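Local coordinates for SusD superfamily protein (Bacteroides thetaiotaomicron, PDB 3MCX) that probably binds glycans at the cell surface as a SusD-family outer-membrane lipoprotein, though its ligand is unknown, and carries zinc ions in the crystal, at residues V127-S132 against Y176-S181; T90-I95 against P155-P160; E331-A336 against G435-E440. One frame throughout, in Å; residues are numbered along the deposited sequence. Where two conformers were deposited one is given.

How the contacts relate
Contacts 1 and 2 are neighbours, with centres 11 Å apart, and their segments alternate along the chain: 90-95, 127-132, 155-160, 176-181. They touch directly, since Thr158 O lies 3.4 Å from Arg129 NH1 and Thr158 CG2 lies 3.5 Å from Gln178 CD. Together they join two consecutive helices, the loop that follows and the next helix. Contact 3 belongs to another part of the fold, on the opposite side of the chain's centre, with its centre 35 Å and 37 Å from those of contacts 1 and 2. Zinc is bound within contact 1 by Glu177, whereas in contact 3 the Glu331 side chain is about 9 Å from a zinc ion.

Contact 1: residues V127-S132 against Y176-S181; sequences VMRGLS and YEQVVS. With ZN (zinc ion), chain B.
Gly130 and Val179 hold the nearest CA atoms of segments 127-132 and 176-181, 4.2 Å apart, with no side chain on the glycine to hold the backbones away. Both methyl groups of Val179 lie against the carbonyl oxygen of Gly130, CG2 at 3.4 Å and CG1 at 3.5 Å. The valine's first torsion (chi1 171°) sets CG1 anti to its own backbone N and CG2 anti to its carbonyl carbon, which turns both methyls to the same side of that oxygen, like two prongs against it. No hydrogen bond links the segments; this part of the interface is van der Waals packing.

Beside it, Arg129 NH2 comes within 3.8 Å of Gln178 NE2. Both atoms are donors, so the proximity is not a bond; the guanidinium and amide planes stand 85° apart. Asp182, one turn beyond Gln178, explains it: its OD2 forms a salt bridge with Arg129 NE, while its OD1 accepts from Gln178 NE2. A bend at chi3 (68°) turns the end of the arginine toward this shared carboxylate, and Asn99 OD1 takes a hydrogen bond from NH1.

Glu177 takes no part in the interhelical packing. Its chain runs extended beyond CG to a zinc ion, which OE1 binds at 1.9 Å while OE2 remains 3.1 Å away, making the carboxylate a one-oxygen ligand. A water molecule is also bound to the zinc, 2.0 Å from it.

The contact joins helix 115-140 to helix 172-186 in a largely helical fold whose family belongs to the TPR clan. Helix 201-214 adds Val211 against Val179, and on another side of helix 115-140, Ser132 rests on Val91, Val94 and Ile95 of helix 81-106.

Contact 2: residues T90-I95 against P155-P160; sequences TVYKVI and PIETSP
Tyr92 OH donates a 2.7 Å hydrogen bond to Pro155 O, the polar link between this helix and the irregular chain beside it. The hydroxyl lies in the carbonyl plane at a C=O...O angle of 124°, on a lone pair of the acceptor, and the acceptor in turn sits at the edge of the tyrosine ring, in its plane. Bond and ring are therefore coplanar, the favourable geometry for a phenol donor. The proline ring meets the tyrosine side chain at about a right angle, and its CD lies 3.2 Å from Tyr92 OH. Pro155 N has no hydrogen to offer, which leaves the carbonyl as the polar partner.

One turn along the helix, Ile95 packs on Glu157. Its CG2 touches Glu157 O at 3.8 Å and lies 4.2 Å from Glu157 CB. The first torsion (chi1 -72°) places this methyl branch anti to the backbone N, facing the loop. Glu157 O also accepts from Asn99 ND2, further along helix 81-106. Between these two carbonyls, Ile156 turns the other way, onto Cys175 and Gln178 of helix 172-186.

Chemically, then, the loop is tied to the helix through main-chain acceptors, Pro155 O and Glu157 O, each met by a side-chain donor. Such bonding satisfies carbonyls that no regular strand or helix would serve.

Contact 3: residues E331-A336 against G435-E440; sequences EKVYLA and GSWHLE
Trp437 reaches Val333 and Glu331 across a wide backbone gap: the nearest CA atoms, those of Val333 and Trp437, are 10.2 Å apart, and the indole spans the interval. Its first torsion is uncommon, chi1 56°, which seats CG between the backbone N and the carbonyl carbon and projects the ring from a type I turn, Gly435 to His438.

Two neighbours meet the ring obliquely. Val333 CG1 lies 3.5 Å from Trp437 CZ2 and 3.7 Å from Trp437 NE1, so the methyl sits at the NE1-CE2-CZ2 side of the indole, while Glu331 meets the far end of the six-membered ring. Glu331 uses its aliphatic part, CG approaching Trp437 CH2 at 3.7 Å. A bend at chi2 (-62°) turns the carboxylate of Glu331 aside, its plane 39° from that of the indole. OE2 hydrogen-bonds a glycerol molecule, probably from the crystallisation liquor.

Leu293 links the two partners: its carbonyl accepts from Trp437 NE1, and its backbone is hydrogen-bonded to that of Val333, so both are tied to one residue. The turn closes with a 3.3 Å bond from His438 N to Gly435 O, and Asp296 OD1 takes both Gly435 N and His438 NE2.

Around the contact, Leu298 of helix 295-301 packs on both Val333 and Trp437. Val333 and Tyr334 together face Lys314 in a classic beta bulge, where strand 334-335 pairs antiparallel with strand 313-314. Glu315, just after strand 313-314, and His330, just before Glu331, bind zinc, while the loop holding the turn follows strand 431-432 and runs on to helix 441-444.

Contact 1: residues V127-S132 against Y176-S181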
loop_
_atom_site.group_PDB
_atom_site.type_symbol
_atom_site.label_atom_id
_atom_site.label_comp_id
_atom_site.label_asym_id
_atom_site.label_seq_id
_atom_site.Cartn_x
_atom_site.Cartn_y
_atom_site.Cartn_z
ATOM N N VAL A 127 -13.374 0.243 9.522
ATOM C CA VAL A 127 -12.537 0.503 8.353
ATOM C C VAL A 127 -11.185 -0.203 8.515
ATOM O O VAL A 127 -10.682 -0.838 7.592
ATOM C CB VAL A 127 -12.319 2.003 8.013
ATOM C CG1 VAL A 127 -11.474 2.115 6.720
ATOM C CG2 VAL A 127 -13.604 2.703 7.803
HETATM N N MSE A 128 -10.605 -0.119 9.713
HETATM C CA MSE A 128 -9.354 -0.824 9.955
HETATM C C MSE A 128 -9.514 -2.338 9.815
HETATM O O MSE A 128 -8.616 -3.011 9.329
HETATM C CB MSE A 128 -8.794 -0.461 11.320
HETATM C CG MSE A 128 -7.438 -1.049 11.603
HETATM SE SE MSE A 128 -6.040 -0.610 10.317
HETATM C CE MSE A 128 -6.648 1.163 9.754
ATOM N N ARG A 129 -10.630 -2.890 10.254
ATOM C CA ARG A 129 -10.866 -4.339 10.071
ATOM C C ARG A 129 -10.928 -4.705 8.582
ATOM O O ARG A 129 -10.350 -5.690 8.140
ATOM C CB ARG A 129 -12.153 -4.782 10.753
ATOM C CG ARG A 129 -12.252 -6.297 10.936
ATOM C CD ARG A 129 -13.455 -6.729 11.706
ATOM N NE ARG A 129 -14.712 -6.510 11.007
ATOM C CZ ARG A 129 -15.899 -6.702 11.551
ATOM N NH1 ARG A 129 -15.989 -7.100 12.797
ATOM N NH2 ARG A 129 -17.023 -6.508 10.845
ATOM N N GLY A 130 -11.654 -3.914 7.822
ATOM C CA GLY A 130 -11.762 -4.148 6.389
ATOM C C GLY A 130 -10.456 -3.976 5.658
ATOM O O GLY A 130 -10.054 -4.820 4.828
ATOM N N LEU A 131 -9.734 -2.903 6.004
ATOM C CA LEU A 131 -8.424 -2.662 5.393
ATOM C C LEU A 131 -7.449 -3.809 5.700
ATOM O O LEU A 131 -6.713 -4.265 4.820
ATOM C CB LEU A 131 -7.874 -1.349 5.922
ATOM C CG LEU A 131 -6.535 -0.878 5.392
ATOM C CD1 LEU A 131 -6.539 -0.842 3.866
ATOM C CD2 LEU A 131 -6.224 0.528 6.003
ATOM N N SER A 132 -7.496 -4.289 6.943
ATOM C CA SER A 132 -6.618 -5.369 7.360
ATOM C C SER A 132 -6.918 -6.658 6.574
ATOM O O SER A 132 -6.010 -7.313 6.088
ATOM C CB SER A 132 -6.687 -5.532 8.859
ATOM O OG SER A 132 -6.171 -4.376 9.536
ATOM N N TYR A 176 -13.216 -10.173 -0.105
ATOM C CA TYR A 176 -13.545 -8.834 -0.621
ATOM C C TYR A 176 -14.959 -8.369 -0.213
ATOM O O TYR A 176 -15.170 -7.198 0.084
ATOM C CB TYR A 176 -13.360 -8.739 -2.138
ATOM C CG TYR A 176 -11.973 -8.383 -2.636
ATOM C CD1 TYR A 176 -10.962 -9.324 -2.730
ATOM C CD2 TYR A 176 -11.705 -7.105 -3.078
ATOM C CE1 TYR A 176 -9.702 -8.988 -3.222
ATOM C CE2 TYR A 176 -10.451 -6.760 -3.571
ATOM C CZ TYR A 176 -9.470 -7.716 -3.668
ATOM O OH TYR A 176 -8.237 -7.359 -4.184
ATOM N N GLU A 177 -15.918 -9.278 -0.211
ATOM C CA GLU A 177 -17.286 -8.925 0.242
ATOM C C GLU A 177 -17.233 -8.372 1.659
ATOM O O GLU A 177 -17.871 -7.376 1.965
ATOM C CB GLU A 177 -18.208 -10.111 0.239
ATOM C CG GLU A 177 -18.679 -10.539 -1.096
ATOM C CD GLU A 177 -19.570 -11.766 -0.975
ATOM O OE1 GLU A 177 -19.473 -12.506 0.054
ATOM O OE2 GLU A 177 -20.394 -11.968 -1.902
ATOM N N GLN A 178 -16.447 -9.010 2.517
ATOM C CA GLN A 178 -16.365 -8.547 3.922
ATOM C C GLN A 178 -15.635 -7.208 4.032
ATOM O O GLN A 178 -16.067 -6.355 4.838
ATOM C CB GLN A 178 -15.700 -9.612 4.799
ATOM C CG GLN A 178 -15.732 -9.310 6.279
ATOM C CD GLN A 178 -17.123 -9.290 6.830
ATOM O OE1 GLN A 178 -17.864 -10.276 6.731
ATOM N NE2 GLN A 178 -17.502 -8.167 7.441
ATOM N N VAL A 179 -14.586 -7.023 3.210
ATOM C CA VAL A 179 -13.877 -5.762 3.190
ATOM C C VAL A 179 -14.813 -4.618 2.819
ATOM O O VAL A 179 -14.874 -3.583 3.496
ATOM C CB VAL A 179 -12.743 -5.797 2.188
ATOM C CG1 VAL A 179 -12.134 -4.382 1.996
ATOM C CG2 VAL A 179 -11.672 -6.839 2.628
ATOM N N VAL A 180 -15.526 -4.815 1.709
ATOM C CA VAL A 180 -16.472 -3.819 1.206
ATOM C C VAL A 180 -17.575 -3.538 2.224
ATOM O O VAL A 180 -17.923 -2.379 2.474
ATOM C CB VAL A 180 -17.056 -4.254 -0.161
ATOM C CG1 VAL A 180 -18.223 -3.338 -0.581
ATOM C CG2 VAL A 180 -15.922 -4.222 -1.258
ATOM N N SER A 181 -18.104 -4.577 2.840
ATOM C CA SER A 181 -19.119 -4.409 3.867
ATOM C C SER A 181 -18.614 -3.539 5.034
ATOM O O SER A 181 -19.294 -2.595 5.485
ATOM C CB SER A 181 -19.531 -5.786 4.388
ATOM O OG SER A 181 -20.534 -5.708 5.384
HETATM ZN ZN ZN B . -20.584 -14.036 0.370
HETATM O O HOH W 1 -19.519 -14.481 1.996
#

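Contact 2: residues T90-I95 against P155-P160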
loop_
_atom_site.group_PDB
_atom_site.type_symbol
_atom_site.label_atom_id
_atom_site.label_comp_id
_atom_site.label_asym_id
_atom_site.label_seq_id
_atom_site.Cartn_x
_atom_site.Cartn_y
_atom_site.Cartn_z
ATOM N N THR A 90 0.634 -10.296 12.602
ATOM C CA THR A 90 0.467 -8.907 13.039
ATOM C C THR A 90 -0.852 -8.351 12.536
ATOM O O THR A 90 -1.547 -7.635 13.282
ATOM C CB THR A 90 1.668 -8.044 12.614
ATOM O OG1 THR A 90 2.878 -8.663 13.097
ATOM C CG2 THR A 90 1.552 -6.598 13.128
ATOM N N VAL A 91 -1.207 -8.614 11.265
ATOM C CA VAL A 91 -2.478 -8.112 10.745
ATOM C C VAL A 91 -3.642 -8.796 11.434
ATOM O O VAL A 91 -4.637 -8.144 11.777
ATOM C CB VAL A 91 -2.541 -8.137 9.209
ATOM C CG1 VAL A 91 -3.902 -7.615 8.754
ATOM C CG2 VAL A 91 -1.429 -7.265 8.624
ATOM N N TYR A 92 -3.527 -10.094 11.709
ATOM C CA TYR A 92 -4.590 -10.767 12.464
ATOM C C TYR A 92 -4.726 -10.211 13.887
ATOM O O TYR A 92 -5.801 -10.183 14.449
ATOM C CB TYR A 92 -4.434 -12.299 12.450
ATOM C CG TYR A 92 -5.106 -12.910 11.256
ATOM C CD1 TYR A 92 -6.476 -12.887 11.157
ATOM C CD2 TYR A 92 -4.361 -13.449 10.199
ATOM C CE1 TYR A 92 -7.105 -13.403 10.048
ATOM C CE2 TYR A 92 -4.977 -13.955 9.096
ATOM C CZ TYR A 92 -6.358 -13.928 9.016
ATOM O OH TYR A 92 -6.967 -14.389 7.869
ATOM N N LYS A 93 -3.616 -9.792 14.503
ATOM C CA LYS A 93 -3.696 -9.160 15.821
ATOM C C LYS A 93 -4.519 -7.873 15.734
ATOM O O LYS A 93 -5.350 -7.619 16.603
ATOM C CB LYS A 93 -2.292 -8.872 16.384
ATOM C CG LYS A 93 -2.280 -8.388 17.834
ATOM C CD LYS A 93 -0.792 -8.300 18.277
ATOM C CE LYS A 93 -0.602 -7.703 19.662
ATOM N NZ LYS A 93 0.891 -7.511 19.869
ATOM N N VAL A 94 -4.267 -7.065 14.701
ATOM C CA VAL A 94 -5.062 -5.860 14.509
ATOM C C VAL A 94 -6.538 -6.242 14.325
ATOM O O VAL A 94 -7.410 -5.622 14.938
ATOM C CB VAL A 94 -4.584 -5.024 13.339
ATOM C CG1 VAL A 94 -5.632 -3.941 12.971
ATOM C CG2 VAL A 94 -3.224 -4.370 13.685
ATOM N N ILE A 95 -6.835 -7.250 13.505
ATOM C CA ILE A 95 -8.232 -7.656 13.288
ATOM C C ILE A 95 -8.882 -8.061 14.616
ATOM O O ILE A 95 -9.989 -7.625 14.955
ATOM C CB ILE A 95 -8.312 -8.786 12.246
ATOM C CG1 ILE A 95 -8.013 -8.210 10.862
ATOM C CG2 ILE A 95 -9.691 -9.476 12.318
ATOM C CD1 ILE A 95 -7.790 -9.253 9.766
ATOM N N PRO A 155 -8.634 -16.657 6.254
ATOM C CA PRO A 155 -9.738 -16.777 7.191
ATOM C C PRO A 155 -10.369 -15.433 7.565
ATOM O O PRO A 155 -9.698 -14.416 7.730
ATOM C CB PRO A 155 -9.096 -17.453 8.418
ATOM C CG PRO A 155 -7.973 -18.242 7.829
ATOM C CD PRO A 155 -7.434 -17.346 6.763
ATOM N N ILE A 156 -11.680 -15.457 7.686
ATOM C CA ILE A 156 -12.449 -14.278 8.035
ATOM C C ILE A 156 -12.905 -14.352 9.479
ATOM O O ILE A 156 -13.656 -15.257 9.896
ATOM C CB ILE A 156 -13.682 -14.111 7.107
ATOM C CG1 ILE A 156 -13.209 -13.942 5.671
ATOM C CG2 ILE A 156 -14.544 -12.894 7.554
ATOM C CD1 ILE A 156 -14.357 -13.862 4.659
ATOM N N GLU A 157 -12.462 -13.345 10.249
ATOM C CA GLU A 157 -12.932 -13.156 11.645
ATOM C C GLU A 157 -13.694 -11.845 11.828
ATOM O O GLU A 157 -13.150 -10.777 11.595
ATOM C CB GLU A 157 -11.746 -13.169 12.609
ATOM C CG GLU A 157 -11.014 -14.487 12.621
ATOM C CD GLU A 157 -9.880 -14.549 13.662
ATOM O OE1 GLU A 157 -9.786 -13.621 14.508
ATOM O OE2 GLU A 157 -9.110 -15.542 13.645
ATOM N N THR A 158 -14.945 -11.925 12.266
ATOM C CA THR A 158 -15.766 -10.724 12.497
ATOM C C THR A 158 -16.367 -10.668 13.912
ATOM O O THR A 158 -17.264 -9.865 14.200
ATOM C CB THR A 158 -16.869 -10.577 11.432
ATOM O OG1 THR A 158 -17.748 -11.701 11.487
ATOM C CG2 THR A 158 -16.270 -10.424 10.000
ATOM N N SER A 159 -15.856 -11.516 14.782
ATOM C CA SER A 159 -16.285 -11.575 16.170
ATOM C C SER A 159 -15.046 -11.933 16.970
ATOM O O SER A 159 -14.058 -12.402 16.405
ATOM C CB SER A 159 -17.387 -12.633 16.358
ATOM O OG SER A 159 -16.927 -13.918 15.923
ATOM N N PRO A 160 -15.071 -11.704 18.288
ATOM C CA PRO A 160 -13.885 -12.110 19.055
ATOM C C PRO A 160 -13.549 -13.582 18.830
ATOM O O PRO A 160 -14.450 -14.395 18.652
ATOM C CB PRO A 160 -14.308 -11.846 20.497
ATOM C CG PRO A 160 -15.183 -10.618 20.362
ATOM C CD PRO A 160 -16.011 -10.910 19.103
#

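Contact 3: residues E331-A336 against G435-E440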
loop_
_atom_site.group_PDB
_atom_site.type_symbol
_atom_site.label_atom_id
_atom_site.label_comp_id
_atom_site.label_asym_id
_atom_site.label_seq_id
_atom_site.Cartn_x
_atom_site.Cartn_y
_atom_site.Cartn_z
ATOM N N GLU A 331 24.276 5.947 -10.668
ATOM C CA GLU A 331 22.938 6.234 -11.093
ATOM C C GLU A 331 22.049 6.759 -9.963
ATOM O O GLU A 331 22.325 6.541 -8.787
ATOM C CB GLU A 331 22.343 4.968 -11.731
ATOM C CG GLU A 331 23.112 4.464 -12.932
ATOM C CD GLU A 331 23.121 5.456 -14.044
ATOM O OE1 GLU A 331 22.023 5.974 -14.366
ATOM O OE2 GLU A 331 24.242 5.732 -14.509
ATOM N N LYS A 332 20.989 7.464 -10.306
ATOM C CA LYS A 332 20.109 8.063 -9.321
ATOM C C LYS A 332 19.087 7.055 -8.795
ATOM O O LYS A 332 17.875 7.193 -8.996
ATOM C CB LYS A 332 19.466 9.316 -9.904
ATOM C CG LYS A 332 20.451 10.379 -10.221
ATOM C CD LYS A 332 19.774 11.657 -10.734
ATOM C CE LYS A 332 20.803 12.731 -11.086
ATOM N NZ LYS A 332 20.066 14.030 -11.306
ATOM N N VAL A 333 19.598 6.040 -8.091
ATOM C CA VAL A 333 18.779 4.901 -7.706
ATOM C C VAL A 333 18.223 4.973 -6.285
ATOM O O VAL A 333 17.534 4.061 -5.870
ATOM C CB VAL A 333 19.567 3.583 -7.882
ATOM C CG1 VAL A 333 19.976 3.419 -9.363
ATOM C CG2 VAL A 333 20.800 3.484 -6.914
ATOM N N TYR A 334 18.422 6.085 -5.570
ATOM C CA TYR A 334 17.852 6.202 -4.227
ATOM C C TYR A 334 16.574 7.032 -4.295
ATOM O O TYR A 334 16.582 8.115 -4.890
ATOM C CB TYR A 334 18.868 6.831 -3.257
ATOM C CG TYR A 334 20.043 5.907 -3.020
ATOM C CD1 TYR A 334 21.054 5.840 -3.907
ATOM C CD2 TYR A 334 20.107 5.062 -1.898
ATOM C CE1 TYR A 334 22.115 4.977 -3.750
ATOM C CE2 TYR A 334 21.180 4.181 -1.727
ATOM C CZ TYR A 334 22.197 4.177 -2.627
ATOM O OH TYR A 334 23.302 3.345 -2.482
ATOM N N LEU A 335 15.479 6.489 -3.774
ATOM C CA LEU A 335 14.194 7.171 -3.751
ATOM C C LEU A 335 14.132 8.054 -2.521
ATOM O O LEU A 335 14.332 7.538 -1.410
ATOM C CB LEU A 335 13.072 6.125 -3.718
ATOM C CG LEU A 335 11.651 6.691 -3.742
ATOM C CD1 LEU A 335 11.410 7.446 -5.028
ATOM C CD2 LEU A 335 10.595 5.594 -3.479
ATOM N N ALA A 336 13.819 9.333 -2.677
ATOM C CA ALA A 336 13.876 10.310 -1.572
ATOM C C ALA A 336 12.478 10.732 -1.066
ATOM O O ALA A 336 12.323 11.819 -0.539
ATOM C CB ALA A 336 14.697 11.535 -1.988
ATOM N N GLY A 435 15.791 -4.127 -16.422
ATOM C CA GLY A 435 16.879 -3.215 -16.142
ATOM C C GLY A 435 18.190 -3.904 -15.846
ATOM O O GLY A 435 18.221 -4.982 -15.248
ATOM N N SER A 436 19.291 -3.269 -16.231
ATOM C CA SER A 436 20.603 -3.907 -16.222
ATOM C C SER A 436 21.206 -4.159 -14.840
ATOM O O SER A 436 22.190 -4.917 -14.759
ATOM C CB SER A 436 21.605 -3.130 -17.089
ATOM O OG SER A 436 21.918 -1.900 -16.496
ATOM N N TRP A 437 20.680 -3.529 -13.791
ATOM C CA TRP A 437 21.164 -3.827 -12.449
ATOM C C TRP A 437 20.227 -4.623 -11.575
ATOM O O TRP A 437 20.472 -4.762 -10.387
ATOM C CB TRP A 437 21.716 -2.594 -11.733
ATOM C CG TRP A 437 20.796 -1.383 -11.588
ATOM C CD1 TRP A 437 19.917 -1.138 -10.599
ATOM C CD2 TRP A 437 20.756 -0.233 -12.453
ATOM N NE1 TRP A 437 19.306 0.076 -10.783
ATOM C CE2 TRP A 437 19.788 0.643 -11.927
ATOM C CE3 TRP A 437 21.449 0.140 -13.616
ATOM C CZ2 TRP A 437 19.514 1.882 -12.503
ATOM C CZ3 TRP A 437 21.163 1.367 -14.203
ATOM C CH2 TRP A 437 20.204 2.219 -13.646
ATOM N N HIS A 438 19.178 -5.213 -12.143
ATOM C CA HIS A 438 18.462 -6.214 -11.400
ATOM C C HIS A 438 19.425 -7.294 -10.964
ATOM O O HIS A 438 20.426 -7.621 -11.639
ATOM C CB HIS A 438 17.319 -6.780 -12.229
ATOM C CG HIS A 438 16.104 -5.906 -12.213
ATOM N ND1 HIS A 438 15.270 -5.799 -11.115
ATOM C CD2 HIS A 438 15.585 -5.089 -13.166
ATOM C CE1 HIS A 438 14.296 -4.940 -11.385
ATOM N NE2 HIS A 438 14.455 -4.513 -12.638
ATOM N N LEU A 439 19.093 -7.897 -9.827
ATOM C CA LEU A 439 20.018 -8.852 -9.249
ATOM C C LEU A 439 20.083 -10.146 -10.045
ATOM O O LEU A 439 19.073 -10.597 -10.592
ATOM C CB LEU A 439 19.651 -9.180 -7.816
ATOM C CG LEU A 439 19.614 -7.984 -6.904
ATOM C CD1 LEU A 439 19.439 -8.435 -5.407
ATOM C CD2 LEU A 439 20.804 -7.054 -7.075
ATOM N N GLU A 440 21.240 -10.793 -10.030
ATOM C CA GLU A 440 21.415 -12.056 -10.729
ATOM C C GLU A 440 20.565 -13.169 -10.125
ATOM O O GLU A 440 20.268 -14.163 -10.774
ATOM C CB GLU A 440 22.886 -12.475 -10.786
ATOM C CG GLU A 440 23.771 -11.564 -11.659
ATOM C CD GLU A 440 23.279 -11.421 -13.090
ATOM O OE1 GLU A 440 22.957 -12.465 -13.693
ATOM O OE2 GLU A 440 23.239 -10.262 -13.597
#